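Local coordinates for protein polysaccharide deacetylase (Bacillus anthracis, PDB 2J13) that probably removes acetyl groups from bacterial cell-wall peptidoglycan as a family 4 carbohydrate esterase, a class of metal-dependent deacetylases, at residues I57-D62 and K80-T85. Sequence-based numbering, arbitrary orientation.
Sequences IYLTFD and KKVPAT
Parallel pairing within a beta-alpha-beta unit joins Leu-59, Thr-60 and Phe-61 to Thr-85, and illustrates how two parallel strands can splay apart at one end yet stay linked. Thr-85 grips strand 56-63 through both of its backbone polar groups: its N donates to Leu-59 O at 3.2 Å, and its O receives Phe-61 N at 2.9 Å. Thr-60 lies between these bonds, its CA 4.8 Å from Thr-85 CA. Further back the segments diverge, and a water bridges them, accepting from Leu-59 N at 3.0 Å and lying 2.7 Å from Pro-83 O. The connection between the strands, part of the NodB homology fold of polysaccharide deacetylases, is helix 70-80, which ends in a Schellman motif with Lys-81, at positive phi, as its C-prime residue; the chain then passes through Val-82 and Pro-83 into strand 84-88. Leu-77 of that helix covers the face carrying Leu-59 and Ala-84. There, in one of its two conformers, Leu-59 brings CD2 to 4.0 Å from Val-82 CG1. Ala-84 CB abuts the edge of the Phe-61 ring, near its plane, at 4.1 Å from CE1. Phe-86 meets this ring with its plane almost parallel. The opposite face carries Thr-60 and Thr-85, where Thr-60 OG1 is hydrogen-bonded to Leu-208 O and Arg-152 NH1.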
loop_
_atom_site.group_PDB
_atom_site.type_symbol
_atom_site.label_atom_id
_atom_site.label_comp_id
_atom_site.label_asym_id
_atom_site.label_seq_id
_atom_site.Cartn_x
_atom_site.Cartn_y
_atom_site.Cartn_z
ATOM N N ILE A 57 -5.642 5.046 -12.276
ATOM C CA ILE A 57 -5.633 3.912 -11.356
ATOM C C ILE A 57 -4.254 3.753 -10.709
ATOM O O ILE A 57 -3.275 4.333 -11.156
ATOM C CB ILE A 57 -6.094 2.638 -12.029
ATOM C CG1 ILE A 57 -5.200 2.295 -13.237
ATOM C CG2 ILE A 57 -7.592 2.775 -12.407
ATOM C CD1 ILE A 57 -5.560 0.931 -13.915
ATOM N N TYR A 58 -4.203 2.998 -9.607
ATOM C CA TYR A 58 -3.036 3.006 -8.699
ATOM C C TYR A 58 -2.665 1.593 -8.298
ATOM O O TYR A 58 -3.411 0.948 -7.609
ATOM C CB TYR A 58 -3.366 3.841 -7.453
ATOM C CG TYR A 58 -3.901 5.195 -7.824
ATOM C CD1 TYR A 58 -3.038 6.250 -8.041
ATOM C CD2 TYR A 58 -5.259 5.402 -8.007
ATOM C CE1 TYR A 58 -3.520 7.511 -8.434
ATOM C CE2 TYR A 58 -5.752 6.654 -8.389
ATOM C CZ TYR A 58 -4.860 7.693 -8.608
ATOM O OH TYR A 58 -5.273 8.965 -8.971
ATOM N N LEU A 59 -1.507 1.130 -8.760
ATOM C CA LEU A 59 -1.014 -0.188 -8.458
ATOM C C LEU A 59 -0.241 -0.191 -7.132
ATOM O O LEU A 59 0.644 0.660 -6.907
ATOM C CB LEU A 59 -0.134 -0.639 -9.623
ATOM C CG LEU A 59 0.487 -2.012 -9.569
ATOM C CD1 LEU A 59 -0.604 -3.057 -9.483
ATOM C CD2 LEU A 59 1.411 -2.294 -10.762
ATOM N N THR A 60 -0.549 -1.170 -6.282
ATOM C CA THR A 60 0.161 -1.351 -5.027
ATOM C C THR A 60 0.397 -2.828 -4.777
ATOM O O THR A 60 -0.313 -3.673 -5.326
ATOM C CB THR A 60 -0.605 -0.760 -3.834
ATOM O OG1 THR A 60 -1.763 -1.560 -3.546
ATOM C CG2 THR A 60 -0.988 0.692 -4.075
ATOM N N PHE A 61 1.415 -3.097 -3.969
ATOM C CA PHE A 61 1.800 -4.447 -3.532
ATOM C C PHE A 61 2.092 -4.375 -2.040
ATOM O O PHE A 61 2.601 -3.357 -1.554
ATOM C CB PHE A 61 3.061 -4.946 -4.240
ATOM C CG PHE A 61 2.922 -5.075 -5.734
ATOM C CD1 PHE A 61 3.140 -4.002 -6.548
ATOM C CD2 PHE A 61 2.597 -6.290 -6.315
ATOM C CE1 PHE A 61 3.019 -4.138 -7.951
ATOM C CE2 PHE A 61 2.479 -6.398 -7.684
ATOM C CZ PHE A 61 2.643 -5.303 -8.467
ATOM N N ASP A 62 1.821 -5.480 -1.330
ATOM C CA ASP A 62 2.265 -5.630 0.060
ATOM C C ASP A 62 3.397 -6.659 0.128
ATOM O O ASP A 62 3.324 -7.743 -0.473
ATOM C CB ASP A 62 1.121 -6.052 0.982
ATOM C CG ASP A 62 0.051 -5.019 1.103
ATOM O OD1 ASP A 62 0.251 -3.893 0.604
ATOM O OD2 ASP A 62 -1.058 -5.361 1.630
ATOM N N LYS A 80 7.383 -1.261 -18.645
ATOM C CA LYS A 80 6.130 -0.635 -18.957
ATOM C C LYS A 80 6.017 0.791 -18.454
ATOM O O LYS A 80 5.013 1.444 -18.713
ATOM C CB LYS A 80 4.976 -1.459 -18.367
ATOM C CG LYS A 80 4.914 -2.891 -18.838
ATOM C CD LYS A 80 4.602 -2.997 -20.296
ATOM C CE LYS A 80 4.446 -4.441 -20.684
ATOM N NZ LYS A 80 4.044 -4.536 -22.110
ATOM N N LYS A 81 7.006 1.250 -17.694
ATOM C CA LYS A 81 6.979 2.555 -17.041
ATOM C C LYS A 81 5.711 2.791 -16.231
ATOM O O LYS A 81 4.966 3.745 -16.426
ATOM C CB LYS A 81 7.237 3.667 -18.060
ATOM C CG LYS A 81 8.594 3.517 -18.699
ATOM C CD LYS A 81 9.701 3.674 -17.659
ATOM C CE LYS A 81 11.087 3.365 -18.196
ATOM N NZ LYS A 81 11.940 2.827 -17.082
ATOM N N VAL A 82 5.475 1.879 -15.301
ATOM C CA VAL A 82 4.307 1.939 -14.437
ATOM C C VAL A 82 4.814 2.099 -13.002
ATOM O O VAL A 82 5.635 1.278 -12.564
ATOM C CB VAL A 82 3.486 0.608 -14.559
ATOM C CG1 VAL A 82 2.478 0.485 -13.448
ATOM C CG2 VAL A 82 2.790 0.558 -15.922
ATOM N N PRO A 83 4.348 3.142 -12.297
ATOM C CA PRO A 83 4.698 3.347 -10.897
ATOM C C PRO A 83 3.846 2.495 -9.960
ATOM O O PRO A 83 2.694 2.225 -10.246
ATOM C CB PRO A 83 4.369 4.824 -10.687
ATOM C CG PRO A 83 3.233 5.093 -11.565
ATOM C CD PRO A 83 3.461 4.209 -12.785
ATOM N N ALA A 84 4.437 2.091 -8.843
ATOM C CA ALA A 84 3.703 1.359 -7.814
ATOM C C ALA A 84 4.181 1.779 -6.438
ATOM O O ALA A 84 5.263 2.365 -6.288
ATOM C CB ALA A 84 3.911 -0.127 -7.998
ATOM N N THR A 85 3.353 1.515 -5.429
ATOM C CA THR A 85 3.768 1.594 -4.036
ATOM C C THR A 85 3.891 0.155 -3.507
ATOM O O THR A 85 2.972 -0.654 -3.691
ATOM C CB THR A 85 2.821 2.422 -3.125
ATOM O OG1 THR A 85 2.865 3.804 -3.503
ATOM C CG2 THR A 85 3.218 2.298 -1.634
HETATM O O HOH W 1 0.062 2.692 -10.717
#